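Local atomic coordinates of cystalysin (Treponema denticola, PDB entry 1C7N), a protein that carries pyridoxal-5'-phosphate and belongs to the class I and II aminotransferase family of proteins built on a large mixed-sheet domain. Residues A[229-234]-A[248-253]; A[91-96]-A[256-261]. One frame throughout, in Å; residues are numbered along the deposited sequence.

Contact 1 (A[229-234]-A[248-253]); sequences KTITFT and SNIIIK
One of the two antiparallel pairings in the mixed sheet of the pyridoxal-5'-phosphate-binding domain is formed here by strands 230-234 and 248-251, running at 163° to each other. Thr232 and Ile251 make a hydrogen-bonded pair: Thr232 N gives a nearly straight bond to Ile251 O at 3.0 Å, and Ile251 N returns one to Thr232 O at 2.8 Å. Farther along, Thr234 N bonds to Asn249 O at 3.2 Å from well above the carbonyl plane. With chi1 at 79°, Thr234 OG1 sits between its own backbone N and carbonyl carbon and donates to Asn249 O at 2.7 Å, in the carbonyl plane on a lone pair, so Asn249 O takes two bonds from one residue. A water bridges Thr234 OG1 and Asn249 ND2, while Asn249 OD1 bonds Tyr71.

On the face that carries Phe233 and Ile250 the packing is between hydrocarbon groups. Ile231 CG2 meets Ile250 CG2 at 3.8 Å and also lies over one face of the Phe233 ring, offset toward its rim. Ile250 CD1 reaches Phe233 CD2 at 3.8 Å, approaching the ring obliquely. Branched isoleucines suit this face because each offers two arms: Ile250 sends CG2 to Ile231 and CD1 to Phe233. Ile252 runs alongside Ile231 in the same direction.

Ser248, at the start of its segment, lines the pyridoxal-5'-phosphate pocket and touches that ligand. On its other edge strand 230-234 bonds to strand 199-203. The Ile231, Phe233, Ile250 and Ile252 face is covered by helices 98-109 and 255-267, while Trp85 packs on Thr232 and Ile251 across the sheet.

Contact 2 (A[91-96]-A[256-261]); sequences WIINTA and DIRERF
Ile93 and Arg258 meet at a slant, the branched side chain of the strand against the aliphatic stem of the arginine. Ile93 CG1 lies 3.6 Å from Arg258 CG, and Ile93 CD1 is 3.7 Å from that same carbon, so the methylenes of the long side chain serve as apolar surface. Arg258 leaves the helix with CG anti to its backbone N (chi1 -174°) and bends at chi3, which carries the guanidinium toward Trp91. There Arg258 NH1 stands 3.7 Å from Trp91 CD1. The ring and guanidinium planes are only 11° apart, although the approach is oblique and the two side chains lie roughly perpendicular to one another. Arginine suits this place by combining an apolar stem with a polar end, whose NH1 bonds to Ile252 O.

The second branch of Ile93 serves Phe261. Ile93 CG2 touches the edge of the ring in plane, 3.9 Å from Phe261 CD2, and the two side chains run past one another head to tail. Thr95 stands nearly square to Phe261, with Thr95 CG2 coming 3.9 Å from Phe261 CE2, also at the ring edge. Thr95 divides its branches: the methyl abuts the ring edge, and OG1 bonds to Gly97 O.

Ile93 and Thr95, alternate residues of the strand, thus turn toward Arg258 and Phe261, about one helical turn apart. The strand and helix axes run nearly parallel, 19° apart at 9.9 Å. This is the layering of an alpha/beta domain, with helix 255-267 packed on strand 92-95, at one edge of the mixed sheet within this chain.

Both contacts meet on strand 248-251, which pairs with 230-234 on one side and with 92-95 on the other; Ile250 O to Ile93 N, 2.7 Å, probably joins the latter two by a hydrogen bond. Contact 1 is strand to strand and wholly buried, held by backbone bonds with apolar packing on the face toward helices 98-109 and 255-267. Contact 2 is helix on sheet, at the outer strand, and only partly buried; it rests on side-chain packing, with an arginine at its more open end. The chain itself connects them, since helix 255-267 follows strand 248-251 closely and folds back over it: Phe261 touches Ile250 and Ile252 as well as the outer strand.

Contact 1 (A[229-234]-A[248-253])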
loop_
_atom_site.group_PDB
_atom_site.type_symbol
_atom_site.label_atom_id
_atom_site.label_comp_id
_atom_site.label_asym_id
_atom_site.label_seq_id
_atom_site.Cartn_x
_atom_site.Cartn_y
_atom_site.Cartn_z
ATOM N N LYS A 229 2.611 20.193 17.328
ATOM C CA LYS A 229 1.359 20.088 16.592
ATOM C C LYS A 229 1.567 20.028 15.079
ATOM O O LYS A 229 0.733 20.492 14.304
ATOM C CB LYS A 229 0.418 21.242 16.953
ATOM C CG LYS A 229 0.899 22.635 16.588
ATOM C CD LYS A 229 -0.212 23.635 16.877
ATOM C CE LYS A 229 0.136 25.040 16.424
ATOM N NZ LYS A 229 -1.054 25.941 16.557
ATOM N N THR A 230 2.683 19.437 14.670
ATOM C CA THR A 230 3.009 19.303 13.253
ATOM C C THR A 230 3.085 17.843 12.805
ATOM O O THR A 230 3.497 16.964 13.563
ATOM C CB THR A 230 4.379 19.957 12.923
ATOM O OG1 THR A 230 4.334 21.359 13.223
ATOM C CG2 THR A 230 4.729 19.764 11.440
ATOM N N ILE A 231 2.671 17.604 11.566
ATOM C CA ILE A 231 2.746 16.288 10.947
ATOM C C ILE A 231 3.596 16.560 9.714
ATOM O O ILE A 231 3.208 17.355 8.863
ATOM C CB ILE A 231 1.372 15.764 10.474
ATOM C CG1 ILE A 231 0.500 15.378 11.672
ATOM C CG2 ILE A 231 1.574 14.566 9.560
ATOM C CD1 ILE A 231 -0.917 14.964 11.289
ATOM N N THR A 232 4.763 15.932 9.635
ATOM C CA THR A 232 5.650 16.144 8.499
ATOM C C THR A 232 5.710 14.906 7.615
ATOM O O THR A 232 6.053 13.815 8.083
ATOM C CB THR A 232 7.078 16.505 8.964
ATOM O OG1 THR A 232 7.046 17.734 9.705
ATOM C CG2 THR A 232 7.997 16.672 7.768
ATOM N N PHE A 233 5.364 15.082 6.342
ATOM C CA PHE A 233 5.370 13.981 5.384
ATOM C C PHE A 233 6.690 13.905 4.625
ATOM O O PHE A 233 7.106 14.873 3.987
ATOM C CB PHE A 233 4.232 14.140 4.364
ATOM C CG PHE A 233 2.895 14.454 4.979
ATOM C CD1 PHE A 233 2.564 15.761 5.321
ATOM C CD2 PHE A 233 1.962 13.446 5.212
ATOM C CE1 PHE A 233 1.325 16.062 5.886
ATOM C CE2 PHE A 233 0.720 13.738 5.781
ATOM C CZ PHE A 233 0.403 15.050 6.117
ATOM N N THR A 234 7.365 12.762 4.714
ATOM C CA THR A 234 8.622 12.579 3.991
ATOM C C THR A 234 8.605 11.201 3.360
ATOM O O THR A 234 7.785 10.349 3.718
ATOM C CB THR A 234 9.865 12.641 4.910
ATOM O OG1 THR A 234 10.015 11.388 5.592
ATOM C CG2 THR A 234 9.729 13.759 5.927
ATOM N N SER A 248 6.399 5.459 2.737
ATOM C CA SER A 248 6.575 6.820 3.225
ATOM C C SER A 248 6.907 6.850 4.715
ATOM O O SER A 248 6.534 5.948 5.469
ATOM C CB SER A 248 5.296 7.625 2.985
ATOM O OG SER A 248 4.864 7.519 1.641
ATOM N N ASN A 249 7.611 7.896 5.129
ATOM C CA ASN A 249 7.977 8.066 6.526
ATOM C C ASN A 249 7.333 9.338 7.058
ATOM O O ASN A 249 7.885 10.436 6.921
ATOM C CB ASN A 249 9.493 8.140 6.673
ATOM C CG ASN A 249 10.160 6.826 6.365
ATOM O OD1 ASN A 249 9.864 5.804 6.997
ATOM N ND2 ASN A 249 11.063 6.834 5.390
ATOM N N ILE A 250 6.150 9.180 7.646
ATOM C CA ILE A 250 5.411 10.307 8.194
ATOM C C ILE A 250 5.907 10.511 9.616
ATOM O O ILE A 250 5.805 9.607 10.452
ATOM C CB ILE A 250 3.894 10.021 8.199
ATOM C CG1 ILE A 250 3.492 9.332 6.895
ATOM C CG2 ILE A 250 3.120 11.330 8.323
ATOM C CD1 ILE A 250 3.770 10.172 5.637
ATOM N N ILE A 251 6.455 11.692 9.886
ATOM C CA ILE A 251 7.002 11.986 11.208
ATOM C C ILE A 251 6.044 12.787 12.078
ATOM O O ILE A 251 5.630 13.895 11.717
ATOM C CB ILE A 251 8.333 12.761 11.086
ATOM C CG1 ILE A 251 9.248 12.065 10.076
ATOM C CG2 ILE A 251 9.026 12.835 12.443
ATOM C CD1 ILE A 251 9.526 10.601 10.395
ATOM N N ILE A 252 5.706 12.221 13.233
ATOM C CA ILE A 252 4.785 12.855 14.176
ATOM C C ILE A 252 5.321 12.744 15.602
ATOM O O ILE A 252 5.317 11.665 16.197
ATOM C CB ILE A 252 3.397 12.190 14.118
ATOM C CG1 ILE A 252 2.929 12.099 12.662
ATOM C CG2 ILE A 252 2.394 12.994 14.933
ATOM C CD1 ILE A 252 1.638 11.333 12.491
ATOM N N LYS A 253 5.784 13.868 16.141
ATOM C CA LYS A 253 6.336 13.924 17.496
ATOM C C LYS A 253 5.322 13.686 18.616
ATOM O O LYS A 253 5.581 12.917 19.544
ATOM C CB LYS A 253 7.002 15.283 17.726
ATOM C CG LYS A 253 7.476 15.512 19.154
ATOM C CD LYS A 253 7.855 16.971 19.375
ATOM C CE LYS A 253 8.477 17.176 20.745
ATOM N NZ LYS A 253 8.646 18.618 21.087
HETATM O O HOH W 1 5.971 16.186 14.292
HETATM O O HOH W 2 11.381 9.276 4.228
#

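Contact 2 (A[91-96]-A[256-261])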
loop_
_atom_site.group_PDB
_atom_site.type_symbol
_atom_site.label_atom_id
_atom_site.label_comp_id
_atom_site.label_asym_id
_atom_site.label_seq_id
_atom_site.Cartn_x
_atom_site.Cartn_y
_atom_site.Cartn_z
ATOM N N TRP A 91 8.757 8.171 16.374
ATOM C CA TRP A 91 8.034 9.296 15.768
ATOM C C TRP A 91 7.622 8.938 14.334
ATOM O O TRP A 91 6.761 9.591 13.744
ATOM C CB TRP A 91 8.937 10.527 15.676
ATOM C CG TRP A 91 9.217 11.248 16.950
ATOM C CD1 TRP A 91 9.084 10.771 18.220
ATOM C CD2 TRP A 91 9.745 12.572 17.068
ATOM N NE1 TRP A 91 9.502 11.718 19.127
ATOM C CE2 TRP A 91 9.913 12.833 18.447
ATOM C CE3 TRP A 91 10.098 13.564 16.141
ATOM C CZ2 TRP A 91 10.419 14.047 18.924
ATOM C CZ3 TRP A 91 10.602 14.776 16.615
ATOM C CH2 TRP A 91 10.757 15.004 17.997
ATOM N N ILE A 92 8.252 7.904 13.783
ATOM C CA ILE A 92 8.009 7.473 12.406
ATOM C C ILE A 92 6.812 6.555 12.179
ATOM O O ILE A 92 6.775 5.440 12.688
ATOM C CB ILE A 92 9.248 6.743 11.838
ATOM C CG1 ILE A 92 10.492 7.619 11.989
ATOM C CG2 ILE A 92 9.038 6.410 10.357
ATOM C CD1 ILE A 92 11.778 6.881 11.685
ATOM N N ILE A 93 5.843 7.031 11.401
ATOM C CA ILE A 93 4.662 6.233 11.061
ATOM C C ILE A 93 4.694 6.025 9.544
ATOM O O ILE A 93 4.888 6.981 8.784
ATOM C CB ILE A 93 3.349 6.946 11.457
ATOM C CG1 ILE A 93 3.332 7.207 12.970
ATOM C CG2 ILE A 93 2.149 6.091 11.050
ATOM C CD1 ILE A 93 3.470 5.954 13.822
ATOM N N ASN A 94 4.495 4.786 9.106
ATOM C CA ASN A 94 4.550 4.469 7.679
ATOM C C ASN A 94 3.214 4.382 6.953
ATOM O O ASN A 94 2.214 3.912 7.502
ATOM C CB ASN A 94 5.298 3.148 7.466
ATOM C CG ASN A 94 6.713 3.180 8.022
ATOM O OD1 ASN A 94 7.082 2.352 8.853
ATOM N ND2 ASN A 94 7.512 4.134 7.558
ATOM N N THR A 95 3.219 4.840 5.704
ATOM C CA THR A 95 2.044 4.791 4.845
ATOM C C THR A 95 2.547 4.475 3.447
ATOM O O THR A 95 3.720 4.690 3.145
ATOM C CB THR A 95 1.293 6.135 4.796
ATOM O OG1 THR A 95 2.152 7.143 4.254
ATOM C CG2 THR A 95 0.836 6.546 6.191
ATOM N N ALA A 96 1.673 3.943 2.602
ATOM C CA ALA A 96 2.053 3.617 1.239
ATOM C C ALA A 96 1.835 4.865 0.395
ATOM O O ALA A 96 0.871 4.953 -0.361
ATOM C CB ALA A 96 1.200 2.465 0.709
ATOM N N ASP A 256 -0.218 11.834 21.079
ATOM C CA ASP A 256 -1.660 11.900 20.871
ATOM C C ASP A 256 -1.994 12.013 19.391
ATOM O O ASP A 256 -2.849 11.288 18.884
ATOM C CB ASP A 256 -2.250 13.092 21.628
ATOM C CG ASP A 256 -2.425 12.811 23.106
ATOM O OD1 ASP A 256 -1.458 12.345 23.745
ATOM O OD2 ASP A 256 -3.533 13.059 23.626
ATOM N N ILE A 257 -1.325 12.930 18.701
ATOM C CA ILE A 257 -1.556 13.111 17.273
ATOM C C ILE A 257 -1.085 11.873 16.511
ATOM O O ILE A 257 -1.761 11.399 15.597
ATOM C CB ILE A 257 -0.800 14.342 16.731
ATOM C CG1 ILE A 257 -1.396 15.622 17.326
ATOM C CG2 ILE A 257 -0.881 14.371 15.216
ATOM C CD1 ILE A 257 -0.623 16.884 16.968
ATOM N N ARG A 258 0.076 11.352 16.895
ATOM C CA ARG A 258 0.629 10.173 16.245
ATOM C C ARG A 258 -0.322 8.988 16.350
ATOM O O ARG A 258 -0.594 8.311 15.359
ATOM C CB ARG A 258 1.982 9.810 16.865
ATOM C CG ARG A 258 2.706 8.669 16.157
ATOM C CD ARG A 258 4.162 8.564 16.600
ATOM N NE ARG A 258 4.306 8.222 18.014
ATOM C CZ ARG A 258 4.920 8.985 18.917
ATOM N NH1 ARG A 258 5.450 10.148 18.565
ATOM N NH2 ARG A 258 5.023 8.576 20.175
ATOM N N GLU A 259 -0.834 8.745 17.551
ATOM C CA GLU A 259 -1.747 7.633 17.770
ATOM C C GLU A 259 -3.090 7.810 17.069
ATOM O O GLU A 259 -3.747 6.825 16.733
ATOM C CB GLU A 259 -1.934 7.403 19.278
ATOM C CG GLU A 259 -0.722 6.730 19.924
ATOM C CD GLU A 259 -0.741 6.766 21.444
ATOM O OE1 GLU A 259 -1.790 6.453 22.046
ATOM O OE2 GLU A 259 0.307 7.098 22.036
ATOM N N ARG A 260 -3.498 9.055 16.836
ATOM C CA ARG A 260 -4.760 9.311 16.144
ATOM C C ARG A 260 -4.577 9.082 14.645
ATOM O O ARG A 260 -5.469 8.569 13.963
ATOM C CB ARG A 260 -5.243 10.749 16.377
ATOM C CG ARG A 260 -5.821 11.014 17.765
ATOM C CD ARG A 260 -7.151 11.757 17.670
ATOM N NE ARG A 260 -7.026 13.110 17.139
ATOM C CZ ARG A 260 -8.038 13.799 16.619
ATOM N NH1 ARG A 260 -9.246 13.261 16.558
ATOM N NH2 ARG A 260 -7.851 15.028 16.165
ATOM N N PHE A 261 -3.418 9.485 14.135
ATOM C CA PHE A 261 -3.092 9.319 12.722
ATOM C C PHE A 261 -3.007 7.824 12.420
ATOM O O PHE A 261 -3.491 7.350 11.391
ATOM C CB PHE A 261 -1.743 9.980 12.423
ATOM C CG PHE A 261 -1.321 9.883 10.987
ATOM C CD1 PHE A 261 -1.746 10.825 10.055
ATOM C CD2 PHE A 261 -0.496 8.846 10.563
ATOM C CE1 PHE A 261 -1.351 10.735 8.721
ATOM C CE2 PHE A 261 -0.097 8.747 9.233
ATOM C CZ PHE A 261 -0.525 9.694 8.308
#